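Local coordinates for protein pyrethroid hydrolase (Sphingobium faniae, PDB 5Y5R) that hydrolyses the ester bond of pyrethroid insecticides such as cypermethrin and permethrin, releasing a cyclopropane carboxylic acid and an alcohol, at residues A[5-10]-A[34-39]; A[55-60]-A[81-86]; A[202-207]-A[228-233]. All blocks are in the same frame, centred on the assembly; numbering follows the deposited sequence.

Interaction 1. Residues A[5-10]-A[34-39]; sequences DIILIH and HAPDLT
Leu8 O takes a bridging water, which donates to it at 2.9 Å, and a C-H of Ala35 CA at 3.4 Å. The same water takes the N-H of His10 and donates to Pro36 O, so it fills in for direct bonds where the two chains draw apart. Before that point they pair as parallel strands: His34 N donates to Ile6 O, and Leu8 N reaches His34 O in an almost straight bond (179°). His34, its CG lying beside its own backbone N (chi1 -52°), turns its ring edge to Asp5, and NE2 donates to OD2 at 2.8 Å. Carboxylate and ring are nearly coplanar, 11° apart, and OD2 accepts with its anti lone pair. At the far end Leu38 N donates to His10 NE2 (3.1 Å), tilted from the ring plane, while Leu38 CB and CG pass alongside that nitrogen. A leucine in place of His10 would probably leave Leu38 N without its acceptor and that end of the contact less firmly fixed. Beside the histidine, Ile9 CG2 packs on Leu38 CD1 at 3.7 Å, the two side chains at about a right angle. Strands 3-9 and 32-34, neighbours at one border of the parallel sheet, thus separate at their C-terminal ends into loops on the active-site side, as in alpha/beta hydrolases.

Interaction 2. Residues A[55-60]-A[81-86]; sequences EHYTRP and GASISW
Trp86 has CG anti to its backbone N (chi1 -165°), which swings the indole out to Glu55, while Thr58 carries OG1 between backbone N and carbonyl carbon (chi1 50°), a rotation that sets the hydroxyl by the indole and CG2 by Ser83. The benzo ring of Trp86 is pressed against the backbone of Glu55: CH2 comes to 3.4 Å from Glu55 CA, and Glu55 N stands over one face of the ring, toward its rim. Glu55 CB adds a second touch at 3.5 Å from Trp86 CH2. Beyond it the glutamate leads its carboxylate away, where OE1 forms a salt bridge with Arg59 NH1 four residues on, across the break at Thr58; both residues are exposed, and the indole is left to the backbone and CB of Glu55. Thr58 OG1 approaches the indole obliquely, 3.5 Å from Trp86 CE3, but the hydroxyl is hydrogen-bonded to Met54 O. Its methyl, CG2, sits 3.6 Å from Ser83 OG and nearly as close to Ser83 CB. That small serine lets the backbones come near, with Thr58 CA and Ser83 CA 6.3 Å apart. Tyr57 adds a looser touch, CD2 to Ser83 OG at 3.8 Å, and sends its OH to His41. No hydrogen bond crosses between the two segments. Thr58 marks the break between helices 54-57 and 59-67, and that break packs against helix 80-90, whose other flank, through Ile84, rests on strand 95-101.

Interaction 3. Residues A[202-207]-A[228-233]; sequences DVVLPI and ASHAPY. With 8NL ((2-methyl-3-phenyl-phenyl)methyl (1~{S})-3-[(~{E})-2-chloranyl-3,3,3-tris(fluoranyl)prop-1-enyl]-2,2-dimethyl-cyclopropane-1-carboxylate), chain G.
Two loops run close together here, Asp202 CA only 4.0 Å from Ser229 CA, one following strand 194-199 and the other leading into helix 232-235. They carry the acid and the histidine of the charge relay system, identified from a nearly identical enzyme, at the positions usual for an alpha/beta hydrolase. His230 ND1 donates to Asp202 OD2 at 2.8 Å in a nearly straight bond (173°). The carboxylate oxygen lies in the plane of the imidazole and is met on its syn side, although the two flat groups are turned 64° from one another. Asp202 itself is fixed from two directions: OD1 accepts from Leu205 N at 3.1 Å, above the carboxylate plane, in an Asx motif with a weak bond from Val204 N as well, and OD2 also takes a bond from Thr102 OG1. These bonds probably restrict rotation of the carboxylate and are likely to steady the imidazole. Val204 covers one ring face of His230 in a CH-pi contact, CB lying 3.8 Å from the ring centroid. Extended away from its own backbone N (chi1 -168°), the histidine points NE2 into the pocket, toward an ester hydrogen-bonded to Ser78 OG and Ala12 N. Val204 CG1 reaches the same ligand at its cyclopropane carbon C15, 3.7 Å away. At the imidazole edge, His230 NE2 donates to the bridging ester oxygen O of the pyrethroid over 3.3 Å.

In the fold
Along the chain the three contacts follow one another. Interactions 1 and 2 adjoin, their centres 10 Å apart, with probable hydrogen bonds of Thr39 OG1 to His56 O and Thr39 N to Tyr57 O. Interaction 3 lies across the chain's centre, about 20 and 22 Å from the other two between centres, touching neither. In the six-stranded parallel sheet, interaction 1 sits at one border, on strands 3-9 and 32-34, interaction 2 on helices beside it, and interaction 3 after strands 194-199 and 222-226, the latter at the opposite border. The relay residues and the His10 loop both follow C-terminal strand ends, the side where substrate is bound; the His10 side chain is about 8 Å from the pyrethroid between nearest atoms.

Interaction 1. Residues A[5-10]-A[34-39]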
# COMPACT_ATOMS: atom_id res chain seq x y z
N ASP A 5 -2.45 -17.51 2.99
CA ASP A 5 -2.37 -16.29 3.75
C ASP A 5 -2.51 -15.11 2.81
O ASP A 5 -2.01 -15.14 1.68
CB ASP A 5 -1.04 -16.21 4.46
CG ASP A 5 -0.88 -17.29 5.51
OD1 ASP A 5 -0.78 -18.49 5.13
OD2 ASP A 5 -0.84 -16.93 6.71
N ILE A 6 -3.19 -14.07 3.29
CA ILE A 6 -3.25 -12.78 2.61
C ILE A 6 -2.72 -11.74 3.59
O ILE A 6 -3.17 -11.69 4.74
CB ILE A 6 -4.69 -12.42 2.16
CG1 ILE A 6 -5.20 -13.40 1.12
CG2 ILE A 6 -4.77 -11.01 1.57
CD1 ILE A 6 -6.64 -13.11 0.70
N ILE A 7 -1.78 -10.92 3.13
CA ILE A 7 -1.13 -9.92 3.98
C ILE A 7 -1.48 -8.54 3.40
O ILE A 7 -1.18 -8.27 2.23
CB ILE A 7 0.38 -10.14 4.06
CG1 ILE A 7 0.71 -11.55 4.58
CG2 ILE A 7 1.07 -9.01 4.90
CD1 ILE A 7 2.16 -11.95 4.49
N LEU A 8 -2.20 -7.73 4.19
CA LEU A 8 -2.61 -6.38 3.80
C LEU A 8 -1.67 -5.38 4.47
O LEU A 8 -1.60 -5.34 5.71
CB LEU A 8 -4.04 -6.05 4.23
CG LEU A 8 -5.09 -7.16 4.06
CD1 LEU A 8 -6.43 -6.75 4.60
CD2 LEU A 8 -5.13 -7.57 2.57
N ILE A 9 -0.99 -4.57 3.66
CA ILE A 9 0.02 -3.65 4.15
C ILE A 9 -0.44 -2.21 3.96
O ILE A 9 -0.73 -1.78 2.84
CB ILE A 9 1.37 -3.91 3.47
CG1 ILE A 9 1.86 -5.31 3.86
CG2 ILE A 9 2.36 -2.81 3.86
CD1 ILE A 9 2.97 -5.88 3.02
N HIS A 10 -0.47 -1.45 5.06
CA HIS A 10 -0.92 -0.06 5.10
C HIS A 10 0.08 0.85 4.40
O HIS A 10 1.23 0.47 4.13
CB HIS A 10 -1.08 0.41 6.55
CG HIS A 10 0.21 0.43 7.31
ND1 HIS A 10 1.20 1.38 7.08
CD2 HIS A 10 0.68 -0.37 8.31
CE1 HIS A 10 2.21 1.15 7.90
NE2 HIS A 10 1.93 0.10 8.65
N HIS A 34 -3.61 -11.21 7.58
CA HIS A 34 -2.68 -10.45 8.40
C HIS A 34 -2.76 -8.98 7.98
O HIS A 34 -3.02 -8.67 6.81
CB HIS A 34 -1.25 -10.98 8.22
CG HIS A 34 -1.10 -12.46 8.42
ND1 HIS A 34 -0.75 -13.03 9.63
CD2 HIS A 34 -1.25 -13.50 7.56
CE1 HIS A 34 -0.69 -14.34 9.50
NE2 HIS A 34 -0.99 -14.66 8.26
N ALA A 35 -2.70 -8.08 8.96
CA ALA A 35 -2.60 -6.64 8.70
C ALA A 35 -1.61 -6.01 9.68
O ALA A 35 -2.00 -5.30 10.61
CB ALA A 35 -3.98 -5.98 8.76
N PRO A 36 -0.33 -6.27 9.50
CA PRO A 36 0.67 -5.86 10.50
C PRO A 36 1.03 -4.38 10.41
O PRO A 36 0.82 -3.73 9.39
CB PRO A 36 1.89 -6.72 10.14
CG PRO A 36 1.74 -6.93 8.62
CD PRO A 36 0.27 -7.00 8.36
N ASP A 37 1.49 -3.85 11.54
CA ASP A 37 2.20 -2.57 11.54
C ASP A 37 3.60 -2.74 10.94
O ASP A 37 4.37 -3.61 11.36
CB ASP A 37 2.31 -2.06 12.98
CG ASP A 37 0.98 -1.62 13.57
OD1 ASP A 37 -0.01 -1.37 12.83
OD2 ASP A 37 0.90 -1.58 14.82
N LEU A 38 3.95 -1.91 9.96
CA LEU A 38 5.34 -1.94 9.54
C LEU A 38 6.19 -1.31 10.65
O LEU A 38 5.68 -0.86 11.67
CB LEU A 38 5.51 -1.25 8.18
CG LEU A 38 4.89 -1.96 6.96
CD1 LEU A 38 5.20 -1.28 5.61
CD2 LEU A 38 5.38 -3.36 6.88
N THR A 39 7.50 -1.41 10.51
CA THR A 39 8.40 -0.89 11.53
C THR A 39 8.22 0.62 11.66
O THR A 39 8.07 1.33 10.66
CB THR A 39 9.84 -1.25 11.18
OG1 THR A 39 9.96 -2.68 11.14
CG2 THR A 39 10.83 -0.68 12.19
O HOH W 1 -1.16 -2.96 7.27

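Interaction 2. Residues A[55-60]-A[81-86]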
# COMPACT_ATOMS: atom_id res chain seq x y z
N GLU A 55 14.63 -3.43 4.26
CA GLU A 55 14.66 -4.75 4.89
C GLU A 55 14.15 -4.64 6.31
O GLU A 55 13.41 -5.51 6.78
CB GLU A 55 16.09 -5.32 4.89
CG GLU A 55 16.19 -6.75 5.48
CD GLU A 55 16.09 -6.80 7.01
OE1 GLU A 55 16.46 -5.78 7.65
OE2 GLU A 55 15.56 -7.80 7.57
N HIS A 56 14.54 -3.56 7.00
CA HIS A 56 14.07 -3.30 8.35
C HIS A 56 12.60 -2.90 8.37
O HIS A 56 11.84 -3.37 9.22
CB HIS A 56 14.90 -2.18 8.98
CG HIS A 56 14.57 -1.92 10.41
ND1 HIS A 56 14.78 -0.69 11.01
CD2 HIS A 56 14.07 -2.73 11.37
CE1 HIS A 56 14.41 -0.76 12.27
NE2 HIS A 56 13.97 -1.98 12.52
N TYR A 57 12.22 -1.97 7.48
CA TYR A 57 10.83 -1.50 7.41
C TYR A 57 9.87 -2.66 7.17
O TYR A 57 8.79 -2.71 7.78
CB TYR A 57 10.70 -0.46 6.28
CG TYR A 57 9.44 0.40 6.30
CD1 TYR A 57 9.12 1.16 7.42
CD2 TYR A 57 8.62 0.52 5.17
CE1 TYR A 57 7.99 1.94 7.45
CE2 TYR A 57 7.47 1.33 5.21
CZ TYR A 57 7.17 2.01 6.35
OH TYR A 57 6.06 2.84 6.38
N THR A 58 10.23 -3.60 6.29
CA THR A 58 9.31 -4.63 5.84
C THR A 58 9.44 -5.92 6.66
O THR A 58 8.79 -6.93 6.33
CB THR A 58 9.53 -4.94 4.36
OG1 THR A 58 10.92 -5.17 4.08
CG2 THR A 58 9.10 -3.75 3.53
N ARG A 59 10.22 -5.89 7.74
CA ARG A 59 10.54 -7.13 8.43
C ARG A 59 9.34 -7.76 9.15
O ARG A 59 9.25 -9.00 9.20
CB ARG A 59 11.70 -6.88 9.42
CG ARG A 59 12.29 -8.14 10.06
CD ARG A 59 13.75 -7.91 10.43
NE ARG A 59 13.98 -6.95 11.52
CZ ARG A 59 15.13 -6.29 11.67
NH1 ARG A 59 16.13 -6.46 10.79
NH2 ARG A 59 15.28 -5.44 12.69
N PRO A 60 8.37 -6.99 9.65
CA PRO A 60 7.16 -7.64 10.16
C PRO A 60 6.43 -8.50 9.14
O PRO A 60 5.76 -9.45 9.54
CB PRO A 60 6.30 -6.46 10.63
CG PRO A 60 7.28 -5.42 10.99
CD PRO A 60 8.44 -5.58 10.08
N GLY A 81 2.67 -0.03 -1.63
CA GLY A 81 3.14 -0.77 -2.79
C GLY A 81 4.65 -0.86 -2.89
O GLY A 81 5.18 -1.85 -3.40
N ALA A 82 5.36 0.17 -2.40
CA ALA A 82 6.83 0.11 -2.40
C ALA A 82 7.31 -1.08 -1.58
O ALA A 82 8.29 -1.74 -1.95
CB ALA A 82 7.42 1.42 -1.87
N SER A 83 6.62 -1.38 -0.48
CA SER A 83 6.99 -2.51 0.36
C SER A 83 6.72 -3.86 -0.33
O SER A 83 7.52 -4.80 -0.20
CB SER A 83 6.23 -2.42 1.67
OG SER A 83 6.69 -1.29 2.41
N ILE A 84 5.58 -4.02 -1.01
CA ILE A 84 5.27 -5.33 -1.58
C ILE A 84 6.18 -5.63 -2.75
O ILE A 84 6.45 -6.79 -3.05
CB ILE A 84 3.79 -5.50 -1.99
CG1 ILE A 84 3.52 -4.86 -3.36
CG2 ILE A 84 2.84 -4.99 -0.93
CD1 ILE A 84 2.17 -5.24 -3.92
N SER A 85 6.61 -4.60 -3.49
CA SER A 85 7.62 -4.80 -4.52
C SER A 85 8.97 -5.20 -3.91
O SER A 85 9.68 -6.07 -4.43
CB SER A 85 7.76 -3.52 -5.35
OG SER A 85 6.54 -3.19 -6.00
N TRP A 86 9.37 -4.54 -2.83
CA TRP A 86 10.63 -4.91 -2.20
C TRP A 86 10.56 -6.34 -1.66
O TRP A 86 11.46 -7.15 -1.91
CB TRP A 86 10.97 -3.91 -1.10
CG TRP A 86 12.38 -4.00 -0.64
CD1 TRP A 86 13.42 -3.20 -1.00
CD2 TRP A 86 12.91 -4.95 0.29
NE1 TRP A 86 14.57 -3.60 -0.36
CE2 TRP A 86 14.27 -4.68 0.44
CE3 TRP A 86 12.35 -6.01 1.01
CZ2 TRP A 86 15.09 -5.42 1.28
CZ3 TRP A 86 13.17 -6.75 1.86
CH2 TRP A 86 14.52 -6.45 1.97

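Interaction 3. Residues A[202-207]-A[228-233]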
# COMPACT_ATOMS: atom_id res chain seq x y z
N ASP A 202 -9.94 8.94 -6.67
CA ASP A 202 -8.86 9.32 -5.78
C ASP A 202 -8.29 10.70 -6.18
O ASP A 202 -8.01 10.95 -7.35
CB ASP A 202 -7.79 8.23 -5.78
CG ASP A 202 -6.82 8.35 -4.59
OD1 ASP A 202 -6.63 9.47 -4.05
OD2 ASP A 202 -6.26 7.31 -4.18
N VAL A 203 -8.17 11.61 -5.20
CA VAL A 203 -7.54 12.91 -5.43
C VAL A 203 -6.17 13.03 -4.77
O VAL A 203 -5.43 13.99 -5.09
CB VAL A 203 -8.44 14.08 -4.99
CG1 VAL A 203 -9.74 14.10 -5.80
CG2 VAL A 203 -8.67 14.07 -3.47
N VAL A 204 -5.81 12.12 -3.87
CA VAL A 204 -4.44 12.01 -3.39
C VAL A 204 -3.55 11.51 -4.52
O VAL A 204 -2.64 12.22 -5.00
CB VAL A 204 -4.40 11.05 -2.19
CG1 VAL A 204 -2.98 10.76 -1.71
CG2 VAL A 204 -5.28 11.56 -1.08
N LEU A 205 -3.88 10.34 -5.05
CA LEU A 205 -3.19 9.74 -6.17
C LEU A 205 -4.16 9.69 -7.35
O LEU A 205 -5.00 8.79 -7.42
CB LEU A 205 -2.71 8.34 -5.80
CG LEU A 205 -2.00 7.57 -6.90
CD1 LEU A 205 -0.71 8.24 -7.19
CD2 LEU A 205 -1.77 6.18 -6.43
N PRO A 206 -4.11 10.67 -8.26
CA PRO A 206 -5.14 10.78 -9.31
C PRO A 206 -5.14 9.58 -10.25
O PRO A 206 -4.13 8.90 -10.43
CB PRO A 206 -4.75 12.08 -10.04
CG PRO A 206 -3.88 12.83 -9.05
CD PRO A 206 -3.16 11.79 -8.27
N ILE A 207 -6.31 9.29 -10.82
CA ILE A 207 -6.41 8.11 -11.69
C ILE A 207 -5.45 8.21 -12.88
O ILE A 207 -4.95 7.20 -13.35
CB ILE A 207 -7.85 7.90 -12.17
CG1 ILE A 207 -7.98 6.53 -12.86
CG2 ILE A 207 -8.21 8.99 -13.12
CD1 ILE A 207 -7.48 5.40 -12.01
N ALA A 228 -14.29 4.59 -5.99
CA ALA A 228 -13.98 5.06 -4.64
C ALA A 228 -12.89 6.13 -4.65
O ALA A 228 -12.10 6.23 -5.58
CB ALA A 228 -13.52 3.90 -3.77
N SER A 229 -12.80 6.90 -3.56
CA SER A 229 -11.66 7.80 -3.43
C SER A 229 -10.53 7.07 -2.72
O SER A 229 -10.40 5.86 -2.88
CB SER A 229 -12.00 9.13 -2.74
OG SER A 229 -12.67 8.97 -1.51
N HIS A 230 -9.73 7.80 -1.93
CA HIS A 230 -8.41 7.30 -1.53
C HIS A 230 -8.44 5.99 -0.75
O HIS A 230 -7.46 5.23 -0.78
CB HIS A 230 -7.66 8.36 -0.70
CG HIS A 230 -6.21 8.03 -0.52
ND1 HIS A 230 -5.40 7.66 -1.57
CD2 HIS A 230 -5.45 7.91 0.60
CE1 HIS A 230 -4.19 7.38 -1.12
NE2 HIS A 230 -4.20 7.51 0.20
N ALA A 231 -9.51 5.69 -0.02
CA ALA A 231 -9.50 4.59 0.94
C ALA A 231 -10.67 3.64 0.70
O ALA A 231 -11.66 3.65 1.44
CB ALA A 231 -9.52 5.14 2.37
N PRO A 232 -10.59 2.79 -0.33
CA PRO A 232 -11.70 1.87 -0.58
C PRO A 232 -11.95 0.90 0.59
O PRO A 232 -13.07 0.40 0.74
CB PRO A 232 -11.26 1.12 -1.85
CG PRO A 232 -10.12 1.89 -2.41
CD PRO A 232 -9.45 2.55 -1.23
N TYR A 233 -10.93 0.60 1.40
CA TYR A 233 -11.14 -0.28 2.56
C TYR A 233 -12.09 0.32 3.60
O TYR A 233 -12.57 -0.42 4.48
CB TYR A 233 -9.80 -0.65 3.23
CG TYR A 233 -8.89 0.52 3.53
CD1 TYR A 233 -7.98 0.98 2.57
CD2 TYR A 233 -8.93 1.17 4.75
CE1 TYR A 233 -7.18 2.04 2.82
CE2 TYR A 233 -8.12 2.23 5.02
CZ TYR A 233 -7.24 2.65 4.06
OH TYR A 233 -6.45 3.71 4.32
C 8NL G . -1.59 9.75 4.96
C8 8NL G . -3.87 10.49 8.23
C9 8NL G . -3.75 11.46 9.22
C10 8NL G . -3.54 12.79 8.87
C11 8NL G . -3.48 13.09 7.51
C12 8NL G . -3.61 12.10 6.54
C13 8NL G . -2.22 7.38 3.16
O 8NL G . -1.63 8.21 2.12
CL 8NL G . 2.87 12.34 -1.58
C21 8NL G . 2.18 11.04 -0.61
C22 8NL G . 2.19 11.20 0.89
F2 8NL G . 0.96 11.48 1.28
F1 8NL G . 2.65 10.14 1.52
F 8NL G . 2.99 12.22 1.16
C20 8NL G . 1.62 9.99 -1.21
C16 8NL G . 1.05 8.83 -0.42
C17 8NL G . 0.22 8.01 -1.40
C18 8NL G . 1.32 6.97 -1.49
C19 8NL G . -0.06 8.74 -2.73
C15 8NL G . -0.43 8.63 -0.13
C14 8NL G . -0.61 7.78 1.13
O1 8NL G . 0.13 6.82 1.34
C2 8NL G . -3.20 8.03 4.15
C3 8NL G . -4.46 7.45 4.22
C4 8NL G . -5.46 7.93 5.07
C5 8NL G . -5.19 9.00 5.92
C6 8NL G . -3.94 9.62 5.90
C1 8NL G . -2.94 9.13 5.01
C7 8NL G . -3.79 10.77 6.88